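Local coordinates for sugar-binding transport ATP-binding protein (Pyrococcus horikoshii, PDB 1V43) that binds ATP and probably hydrolyses it to drive sugar uptake, as the ATPase subunit of an ABC transporter, at residues A[40-45]-A[211-216]; A[127-132]-A[185-190]; A[246-251]-A[286-291]. One frame throughout, in Å; residues are numbered along the deposited sequence.

Interaction 1 is buried, near the centre of the chain: two parallel strands of the nucleotide-binding domain, joined by backbone hydrogen bonds and packed with aliphatic side chains. Interaction 2 belongs to the same domain, its centre about 24 Å from that of interaction 1, but joins a helix end to another helix through three leucines and ends at charged side chains near solvent. Interaction 3 lies in the MalK-type OB-fold domain and is again mainly buried; its strands are antiparallel, and a methionine and an arginine extend the contact beyond the ladder. Interactions 2 and 3, about 39 Å apart between centres, both have residues that reach the second subunit.

Interaction 1. Residues A[40-45]-A[211-216]; sequences LVLLGP and RIAVMN
Val41 and Leu43 zip onto Arg211, Ala213 and Met215 as neighbouring parallel strands, each using its N-H and its C=O on two residues of 211-216, while Leu40 and Leu42 turn theirs to strand 194-199. Val41 N bonds to Arg211 O at 3.1 Å, and Val41 O receives Ala213 N at 2.8 Å. Leu43 N then reaches Ala213 O at 2.9 Å, while Leu43 O takes Met215 N at 2.8 Å.

Leu43 packs beside this ladder. Its CB touches Ile212 CG2 at 3.8 Å; CG, anti to the backbone N (chi1 177°), carries the chain onward alongside the isoleucine, and CD2 stays 4.0 Å from the same Ile212 CG2. The side chain as a whole also packs on Ala205, Phe241 and Thr199. Branched aliphatics suit this face because they fill the space between sheet and helix without polar atoms to satisfy. On the face of Leu40 and Leu42, the small Ala213 leaves room for both leucines, with Leu42 CD2 3.9 Å from Ala213 CB. Gly44 suits the strand end, where a side chain would run into Met215 O; its carbonyl accepts a hydrogen bond from NZ of Lys50, an ATP-binding residue of the P-loop.

Strand 39-43 is thus held between strands 194-199 and 211-216, helix 202-208 packs on the face of Val41, Leu43 and Ile212, helix 236-241 meets Leu43 and Pro45, and strand 219-224 lies beyond 211-216.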
loop_
_atom_site.group_PDB
_atom_site.type_symbol
_atom_site.label_atom_id
_atom_site.label_comp_id
_atom_site.label_asym_id
_atom_site.label_seq_id
_atom_site.Cartn_x
_atom_site.Cartn_y
_atom_site.Cartn_z
ATOM N N LEU A 40 -6.189 -5.423 21.062
ATOM C CA LEU A 40 -7.272 -4.692 20.431
ATOM C C LEU A 40 -6.739 -3.513 19.640
ATOM O O LEU A 40 -6.001 -2.697 20.172
ATOM C CB LEU A 40 -8.260 -4.167 21.467
ATOM C CG LEU A 40 -9.301 -3.206 20.864
ATOM C CD1 LEU A 40 -10.305 -3.988 20.004
ATOM C CD2 LEU A 40 -10.026 -2.463 21.975
ATOM N N VAL A 41 -7.109 -3.437 18.367
ATOM C CA VAL A 41 -6.695 -2.315 17.534
ATOM C C VAL A 41 -7.843 -1.318 17.414
ATOM O O VAL A 41 -8.991 -1.708 17.182
ATOM C CB VAL A 41 -6.330 -2.740 16.089
ATOM C CG1 VAL A 41 -6.097 -1.492 15.244
ATOM C CG2 VAL A 41 -5.079 -3.612 16.083
ATOM N N LEU A 42 -7.543 -0.040 17.620
ATOM C CA LEU A 42 -8.541 1.002 17.450
ATOM C C LEU A 42 -8.185 1.547 16.057
ATOM O O LEU A 42 -7.128 2.155 15.860
ATOM C CB LEU A 42 -8.403 2.089 18.510
ATOM C CG LEU A 42 -8.516 1.667 19.974
ATOM C CD1 LEU A 42 -8.417 2.912 20.857
ATOM C CD2 LEU A 42 -9.822 0.904 20.205
ATOM N N LEU A 43 -9.067 1.287 15.099
ATOM C CA LEU A 43 -8.868 1.663 13.709
ATOM C C LEU A 43 -9.822 2.747 13.246
ATOM O O LEU A 43 -11.030 2.654 13.463
ATOM C CB LEU A 43 -9.049 0.422 12.821
ATOM C CG LEU A 43 -8.954 0.607 11.306
ATOM C CD1 LEU A 43 -7.530 0.962 10.930
ATOM C CD2 LEU A 43 -9.384 -0.676 10.590
ATOM N N GLY A 44 -9.279 3.761 12.580
ATOM C CA GLY A 44 -10.116 4.843 12.095
ATOM C C GLY A 44 -9.306 5.989 11.527
ATOM O O GLY A 44 -8.105 6.082 11.783
ATOM N N PRO A 45 -9.938 6.896 10.763
ATOM C CA PRO A 45 -9.220 8.030 10.176
ATOM C C PRO A 45 -8.775 9.049 11.217
ATOM O O PRO A 45 -9.159 8.966 12.393
ATOM C CB PRO A 45 -10.238 8.608 9.194
ATOM C CG PRO A 45 -11.540 8.365 9.896
ATOM C CD PRO A 45 -11.371 6.945 10.426
ATOM N N ARG A 211 -8.969 -8.396 17.691
ATOM C CA ARG A 211 -10.217 -7.728 17.416
ATOM C C ARG A 211 -9.880 -6.324 16.968
ATOM O O ARG A 211 -8.819 -5.790 17.284
ATOM C CB ARG A 211 -11.115 -7.706 18.645
ATOM C CG ARG A 211 -11.829 -9.043 18.923
ATOM C CD ARG A 211 -13.059 -8.814 19.792
ATOM N NE ARG A 211 -12.735 -8.175 21.065
ATOM C CZ ARG A 211 -13.634 -7.596 21.853
ATOM N NH1 ARG A 211 -13.268 -7.038 23.001
ATOM N NH2 ARG A 211 -14.904 -7.558 21.484
ATOM N N ILE A 212 -10.789 -5.736 16.217
ATOM C CA ILE A 212 -10.610 -4.404 15.694
ATOM C C ILE A 212 -11.857 -3.601 16.048
ATOM O O ILE A 212 -12.984 -4.085 15.902
ATOM C CB ILE A 212 -10.469 -4.441 14.129
ATOM C CG1 ILE A 212 -9.223 -5.213 13.703
ATOM C CG2 ILE A 212 -10.400 -3.051 13.583
ATOM C CD1 ILE A 212 -9.086 -5.335 12.176
ATOM N N ALA A 213 -11.649 -2.381 16.514
ATOM C CA ALA A 213 -12.746 -1.490 16.847
ATOM C C ALA A 213 -12.657 -0.315 15.870
ATOM O O ALA A 213 -11.772 0.526 15.989
ATOM C CB ALA A 213 -12.601 -0.995 18.277
ATOM N N VAL A 214 -13.566 -0.270 14.906
ATOM C CA VAL A 214 -13.577 0.793 13.910
ATOM C C VAL A 214 -14.286 2.026 14.481
ATOM O O VAL A 214 -15.382 1.932 15.032
ATOM C CB VAL A 214 -14.312 0.333 12.640
ATOM C CG1 VAL A 214 -14.128 1.346 11.518
ATOM C CG2 VAL A 214 -13.815 -1.036 12.235
ATOM N N MET A 215 -13.648 3.180 14.350
ATOM C CA MET A 215 -14.203 4.423 14.861
ATOM C C MET A 215 -14.287 5.489 13.782
ATOM O O MET A 215 -13.476 5.521 12.867
ATOM C CB MET A 215 -13.348 4.946 16.023
ATOM C CG MET A 215 -13.410 4.103 17.286
ATOM S SD MET A 215 -12.376 4.804 18.594
ATOM C CE MET A 215 -13.432 6.220 19.120
ATOM N N ASN A 216 -15.281 6.361 13.910
ATOM C CA ASN A 216 -15.508 7.464 12.980
ATOM C C ASN A 216 -16.294 8.536 13.738
ATOM O O ASN A 216 -17.305 8.233 14.376
ATOM C CB ASN A 216 -16.314 6.991 11.761
ATOM C CG ASN A 216 -16.545 8.105 10.743
ATOM O OD1 ASN A 216 -15.598 8.667 10.198
ATOM N ND2 ASN A 216 -17.808 8.424 10.491
#

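Interaction 2. Residues A[127-132]-A[185-190]; sequences ELLQIE and KKLQQK
Leu187 fits against two successive leucines, Leu128 and Leu129, where helix 115-128 comes to its end. This is the close part of the contact. Leu187 CG stands anti to the backbone N (chi1 173°), and the fork beyond it divides the work: CD1 meets Leu128 CB at 4.0 Å, while CD2 meets Leu129 CD2, also at 4.0 Å, with the side chains of Leu129 and Leu187 crossing at about a right angle. Val152 of helix 147-156, the helix that follows the ABC signature motif, adds to the same apolar cluster, and a Schellman motif at Gln130 ends the helix just after the two leucines.

Toward solvent the packing thins. The extended chain of Lys190 lies across Leu128, CD and CE each 3.8 Å from Leu128 CD2 and NZ nearer still at 3.5 Å, so the whole end of the lysine runs along that methyl. Lys190 NZ stops 4.1 Å from Glu127 OE1, too far for a salt bridge.

Leucine suits the inner positions and a long, exposed lysine the margin, where its chain can cover a neighbour and leave the charge at the edge. The two helices are therefore joined mainly by apolar packing, to which the Glu127-Lys190 pair probably adds only a modest long-range attraction.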
loop_
_atom_site.group_PDB
_atom_site.type_symbol
_atom_site.label_atom_id
_atom_site.label_comp_id
_atom_site.label_asym_id
_atom_site.label_seq_id
_atom_site.Cartn_x
_atom_site.Cartn_y
_atom_site.Cartn_z
ATOM N N GLU A 127 16.001 -10.490 25.740
ATOM C CA GLU A 127 15.887 -11.811 25.142
ATOM C C GLU A 127 14.574 -11.895 24.348
ATOM O O GLU A 127 14.548 -12.420 23.232
ATOM C CB GLU A 127 15.945 -12.891 26.233
ATOM C CG GLU A 127 15.964 -14.342 25.727
ATOM C CD GLU A 127 14.633 -14.781 25.099
ATOM O OE1 GLU A 127 13.561 -14.458 25.667
ATOM O OE2 GLU A 127 14.657 -15.463 24.047
ATOM N N LEU A 128 13.497 -11.358 24.921
ATOM C CA LEU A 128 12.184 -11.365 24.282
ATOM C C LEU A 128 12.183 -10.638 22.947
ATOM O O LEU A 128 11.474 -11.030 22.032
ATOM C CB LEU A 128 11.129 -10.743 25.203
ATOM C CG LEU A 128 10.636 -11.695 26.289
ATOM C CD1 LEU A 128 9.773 -10.964 27.283
ATOM C CD2 LEU A 128 9.872 -12.827 25.638
ATOM N N LEU A 129 12.974 -9.576 22.839
ATOM C CA LEU A 129 13.055 -8.828 21.594
ATOM C C LEU A 129 14.223 -9.305 20.712
ATOM O O LEU A 129 14.462 -8.762 19.636
ATOM C CB LEU A 129 13.194 -7.337 21.904
ATOM C CG LEU A 129 11.931 -6.488 22.148
ATOM C CD1 LEU A 129 11.112 -6.454 20.868
ATOM C CD2 LEU A 129 11.110 -7.038 23.319
ATOM N N GLN A 130 14.944 -10.327 21.172
ATOM C CA GLN A 130 16.087 -10.861 20.438
ATOM C C GLN A 130 17.142 -9.789 20.182
ATOM O O GLN A 130 17.704 -9.693 19.092
ATOM C CB GLN A 130 15.628 -11.477 19.107
ATOM C CG GLN A 130 14.875 -12.790 19.271
ATOM C CD GLN A 130 13.769 -12.956 18.239
ATOM O OE1 GLN A 130 12.838 -12.144 18.173
ATOM N NE2 GLN A 130 13.863 -14.010 17.427
ATOM N N ILE A 131 17.399 -8.965 21.187
ATOM C CA ILE A 131 18.413 -7.929 21.046
ATOM C C ILE A 131 19.480 -8.066 22.132
ATOM O O ILE A 131 20.209 -7.118 22.395
ATOM C CB ILE A 131 17.793 -6.514 21.135
ATOM C CG1 ILE A 131 16.893 -6.422 22.368
ATOM C CG2 ILE A 131 17.014 -6.188 19.853
ATOM C CD1 ILE A 131 16.478 -5.013 22.721
ATOM N N GLU A 132 19.581 -9.238 22.760
ATOM C CA GLU A 132 20.572 -9.438 23.831
ATOM C C GLU A 132 21.999 -9.121 23.403
ATOM O O GLU A 132 22.810 -8.714 24.227
ATOM C CB GLU A 132 20.570 -10.878 24.361
ATOM C CG GLU A 132 19.247 -11.601 24.297
ATOM C CD GLU A 132 19.126 -12.493 23.062
ATOM O OE1 GLU A 132 18.964 -11.973 21.926
ATOM O OE2 GLU A 132 19.208 -13.726 23.238
ATOM N N LYS A 185 3.208 -8.430 17.290
ATOM C CA LYS A 185 2.094 -9.347 17.500
ATOM C C LYS A 185 2.530 -10.648 18.189
ATOM O O LYS A 185 1.915 -11.079 19.170
ATOM C CB LYS A 185 1.395 -9.651 16.162
ATOM C CG LYS A 185 0.129 -10.525 16.294
ATOM C CD LYS A 185 -0.701 -10.136 17.524
ATOM C CE LYS A 185 -1.918 -11.021 17.722
ATOM N NZ LYS A 185 -3.079 -10.573 16.921
ATOM N N LYS A 186 3.598 -11.272 17.699
ATOM C CA LYS A 186 4.079 -12.505 18.324
ATOM C C LYS A 186 4.509 -12.280 19.767
ATOM O O LYS A 186 4.264 -13.118 20.626
ATOM C CB LYS A 186 5.257 -13.081 17.559
ATOM C CG LYS A 186 4.940 -13.637 16.189
ATOM C CD LYS A 186 6.270 -14.092 15.619
ATOM C CE LYS A 186 6.185 -14.623 14.224
ATOM N NZ LYS A 186 7.585 -14.886 13.764
ATOM N N LEU A 187 5.175 -11.155 20.019
ATOM C CA LEU A 187 5.604 -10.811 21.365
ATOM C C LEU A 187 4.388 -10.699 22.298
ATOM O O LEU A 187 4.390 -11.234 23.408
ATOM C CB LEU A 187 6.350 -9.479 21.351
ATOM C CG LEU A 187 6.705 -8.913 22.728
ATOM C CD1 LEU A 187 7.738 -9.820 23.364
ATOM C CD2 LEU A 187 7.233 -7.482 22.612
ATOM N N GLN A 188 3.357 -9.989 21.844
ATOM C CA GLN A 188 2.153 -9.809 22.645
ATOM C C GLN A 188 1.461 -11.141 22.921
ATOM O O GLN A 188 0.927 -11.329 24.006
ATOM C CB GLN A 188 1.181 -8.834 21.960
ATOM C CG GLN A 188 -0.048 -8.468 22.798
ATOM C CD GLN A 188 -1.122 -9.554 22.781
ATOM O OE1 GLN A 188 -1.954 -9.640 23.683
ATOM N NE2 GLN A 188 -1.110 -10.376 21.745
ATOM N N GLN A 189 1.481 -12.067 21.959
ATOM C CA GLN A 189 0.854 -13.385 22.150
ATOM C C GLN A 189 1.663 -14.222 23.122
ATOM O O GLN A 189 1.151 -15.148 23.750
ATOM C CB GLN A 189 0.739 -14.154 20.822
ATOM C CG GLN A 189 -0.225 -13.526 19.850
ATOM C CD GLN A 189 -0.247 -14.244 18.509
ATOM O OE1 GLN A 189 0.805 -14.544 17.938
ATOM N NE2 GLN A 189 -1.446 -14.500 17.992
ATOM N N LYS A 190 2.948 -13.928 23.219
ATOM C CA LYS A 190 3.776 -14.662 24.155
ATOM C C LYS A 190 3.507 -14.083 25.553
ATOM O O LYS A 190 3.359 -14.814 26.530
ATOM C CB LYS A 190 5.256 -14.507 23.774
ATOM C CG LYS A 190 6.198 -15.432 24.528
ATOM C CD LYS A 190 7.621 -15.371 23.972
ATOM C CE LYS A 190 8.563 -16.241 24.800
ATOM N NZ LYS A 190 9.990 -16.122 24.364
#

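Interaction 3. Residues A[246-251]-A[286-291]; sequences EMNILE and FGIRPE
Two antiparallel strands of the MalK-type OB-fold domain meet here, 248-255 and 283-288, paired from Leu250 with Phe286 to Asn248 with Ile288. Leu250 and Phe286 exchange two short backbone bonds, Leu250 N to Phe286 O and Phe286 N to Leu250 O, both 2.6 Å. At the other hydrogen-bonded pair Asn248 N reaches Ile288 O at 2.9 Å, and Ile288 N returns a bond to Asn248 O at 3.1 Å. Leu250 and Phe286, being paired, lie on the same face as Asn248 and Ile288, and Leu250 CB meets the edge of the Phe286 ring at CD2 (4.1 Å).

Before the strand proper, Met247 wraps over the partner. Its CG, anti to the backbone N (chi1 168°), passes Ile288 N, SD comes within 4.0 Å of Gly287 CA, and the bend at chi3 lays CE over the centre of the Arg289 guanidinium, 3.7 Å above its plane. Glycine suits position 287 because a side chain there would strike that sulfur. With an alanine in place of Met247, the guanidinium face would probably lose its methyl cover and a gap would be likely to open above Gly287. Pro290 closes the end of the contact, its CD 3.2 Å from Glu246 O.

Arg289 is buried, and its NH2 and NH1 find backbone acceptors in Tyr230 O and Ile242 O. These carbonyl dipoles probably offset the charge, and they tie the strand end to helix 226-231 and to the end of helix 236-241, while the Met247 methyl covers one face of the guanidinium without competing for its hydrogens.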
loop_
_atom_site.group_PDB
_atom_site.type_symbol
_atom_site.label_atom_id
_atom_site.label_comp_id
_atom_site.label_asym_id
_atom_site.label_seq_id
_atom_site.Cartn_x
_atom_site.Cartn_y
_atom_site.Cartn_z
ATOM N N GLU A 246 -11.199 -0.717 -2.449
ATOM C CA GLU A 246 -12.432 -0.712 -1.682
ATOM C C GLU A 246 -13.611 -1.494 -2.255
ATOM O O GLU A 246 -13.684 -1.752 -3.445
ATOM C CB GLU A 246 -12.865 0.738 -1.486
ATOM C CG GLU A 246 -11.988 1.515 -0.540
ATOM C CD GLU A 246 -12.405 2.979 -0.433
ATOM O OE1 GLU A 246 -13.590 3.289 -0.717
ATOM O OE2 GLU A 246 -11.545 3.808 -0.052
ATOM N N MET A 247 -14.554 -1.843 -1.391
ATOM C CA MET A 247 -15.758 -2.551 -1.818
ATOM C C MET A 247 -16.552 -1.653 -2.757
ATOM O O MET A 247 -16.695 -0.462 -2.493
ATOM C CB MET A 247 -16.637 -2.875 -0.614
ATOM C CG MET A 247 -18.046 -3.363 -0.983
ATOM S SD MET A 247 -19.107 -3.685 0.475
ATOM C CE MET A 247 -18.188 -5.024 1.272
ATOM N N ASN A 248 -17.063 -2.212 -3.848
ATOM C CA ASN A 248 -17.865 -1.435 -4.789
ATOM C C ASN A 248 -19.228 -1.146 -4.157
ATOM O O ASN A 248 -19.909 -2.060 -3.698
ATOM C CB ASN A 248 -18.070 -2.216 -6.089
ATOM C CG ASN A 248 -16.772 -2.508 -6.800
ATOM O OD1 ASN A 248 -16.307 -3.651 -6.841
ATOM N ND2 ASN A 248 -16.165 -1.472 -7.352
ATOM N N ILE A 249 -19.616 0.125 -4.119
ATOM C CA ILE A 249 -20.911 0.513 -3.556
ATOM C C ILE A 249 -21.789 1.091 -4.671
ATOM O O ILE A 249 -21.510 2.159 -5.209
ATOM C CB ILE A 249 -20.745 1.568 -2.431
ATOM C CG1 ILE A 249 -19.886 1.004 -1.291
ATOM C CG2 ILE A 249 -22.100 1.957 -1.880
ATOM C CD1 ILE A 249 -20.502 -0.195 -0.605
ATOM N N LEU A 250 -22.848 0.370 -5.019
ATOM C CA LEU A 250 -23.744 0.812 -6.079
ATOM C C LEU A 250 -25.177 1.025 -5.616
ATOM O O LEU A 250 -25.763 0.176 -4.954
ATOM C CB LEU A 250 -23.741 -0.201 -7.228
ATOM C CG LEU A 250 -22.399 -0.476 -7.899
ATOM C CD1 LEU A 250 -22.615 -1.349 -9.127
ATOM C CD2 LEU A 250 -21.743 0.832 -8.281
ATOM N N GLU A 251 -25.738 2.164 -5.988
ATOM C CA GLU A 251 -27.109 2.507 -5.631
ATOM C C GLU A 251 -28.079 1.709 -6.499
ATOM O O GLU A 251 -28.005 1.769 -7.717
ATOM C CB GLU A 251 -27.313 4.004 -5.846
ATOM C CG GLU A 251 -28.586 4.569 -5.274
ATOM C CD GLU A 251 -28.614 6.085 -5.354
ATOM O OE1 GLU A 251 -29.661 6.677 -5.015
ATOM O OE2 GLU A 251 -27.587 6.684 -5.751
ATOM N N PHE A 286 -25.973 -1.316 -2.809
ATOM C CA PHE A 286 -25.459 -2.640 -3.150
ATOM C C PHE A 286 -23.932 -2.615 -3.028
ATOM O O PHE A 286 -23.291 -1.649 -3.426
ATOM C CB PHE A 286 -25.848 -2.978 -4.590
ATOM C CG PHE A 286 -25.182 -4.212 -5.140
ATOM C CD1 PHE A 286 -25.584 -5.478 -4.738
ATOM C CD2 PHE A 286 -24.163 -4.105 -6.076
ATOM C CE1 PHE A 286 -24.985 -6.617 -5.265
ATOM C CE2 PHE A 286 -23.562 -5.238 -6.605
ATOM C CZ PHE A 286 -23.976 -6.495 -6.199
ATOM N N GLY A 287 -23.358 -3.681 -2.489
ATOM C CA GLY A 287 -21.919 -3.726 -2.341
ATOM C C GLY A 287 -21.314 -5.089 -2.621
ATOM O O GLY A 287 -21.840 -6.119 -2.195
ATOM N N ILE A 288 -20.212 -5.100 -3.365
ATOM C CA ILE A 288 -19.510 -6.342 -3.665
ATOM C C ILE A 288 -18.052 -5.959 -3.828
ATOM O O ILE A 288 -17.747 -4.984 -4.509
ATOM C CB ILE A 288 -20.062 -7.040 -4.937
ATOM C CG1 ILE A 288 -19.358 -8.384 -5.111
ATOM C CG2 ILE A 288 -19.900 -6.154 -6.163
ATOM C CD1 ILE A 288 -19.846 -9.161 -6.284
ATOM N N ARG A 289 -17.158 -6.691 -3.162
ATOM C CA ARG A 289 -15.725 -6.375 -3.216
ATOM C C ARG A 289 -15.059 -6.813 -4.513
ATOM O O ARG A 289 -15.407 -7.853 -5.057
ATOM C CB ARG A 289 -14.976 -7.035 -2.043
ATOM C CG ARG A 289 -15.401 -6.562 -0.666
ATOM C CD ARG A 289 -14.451 -7.115 0.372
ATOM N NE ARG A 289 -14.874 -6.867 1.743
ATOM C CZ ARG A 289 -14.607 -5.775 2.439
ATOM N NH1 ARG A 289 -13.911 -4.786 1.892
ATOM N NH2 ARG A 289 -14.988 -5.693 3.710
ATOM N N PRO A 290 -14.088 -6.023 -5.009
ATOM C CA PRO A 290 -13.327 -6.285 -6.243
ATOM C C PRO A 290 -12.819 -7.734 -6.275
ATOM O O PRO A 290 -12.876 -8.404 -7.309
ATOM C CB PRO A 290 -12.166 -5.294 -6.158
ATOM C CG PRO A 290 -12.792 -4.109 -5.432
ATOM C CD PRO A 290 -13.598 -4.802 -4.334
ATOM N N GLU A 291 -12.333 -8.205 -5.127
ATOM C CA GLU A 291 -11.805 -9.561 -5.003
ATOM C C GLU A 291 -12.892 -10.630 -4.916
ATOM O O GLU A 291 -12.574 -11.816 -4.848
ATOM C CB GLU A 291 -10.891 -9.686 -3.775
ATOM C CG GLU A 291 -11.622 -9.553 -2.428
ATOM C CD GLU A 291 -11.597 -8.132 -1.865
ATOM O OE1 GLU A 291 -11.665 -7.167 -2.649
ATOM O OE2 GLU A 291 -11.518 -7.984 -0.629
#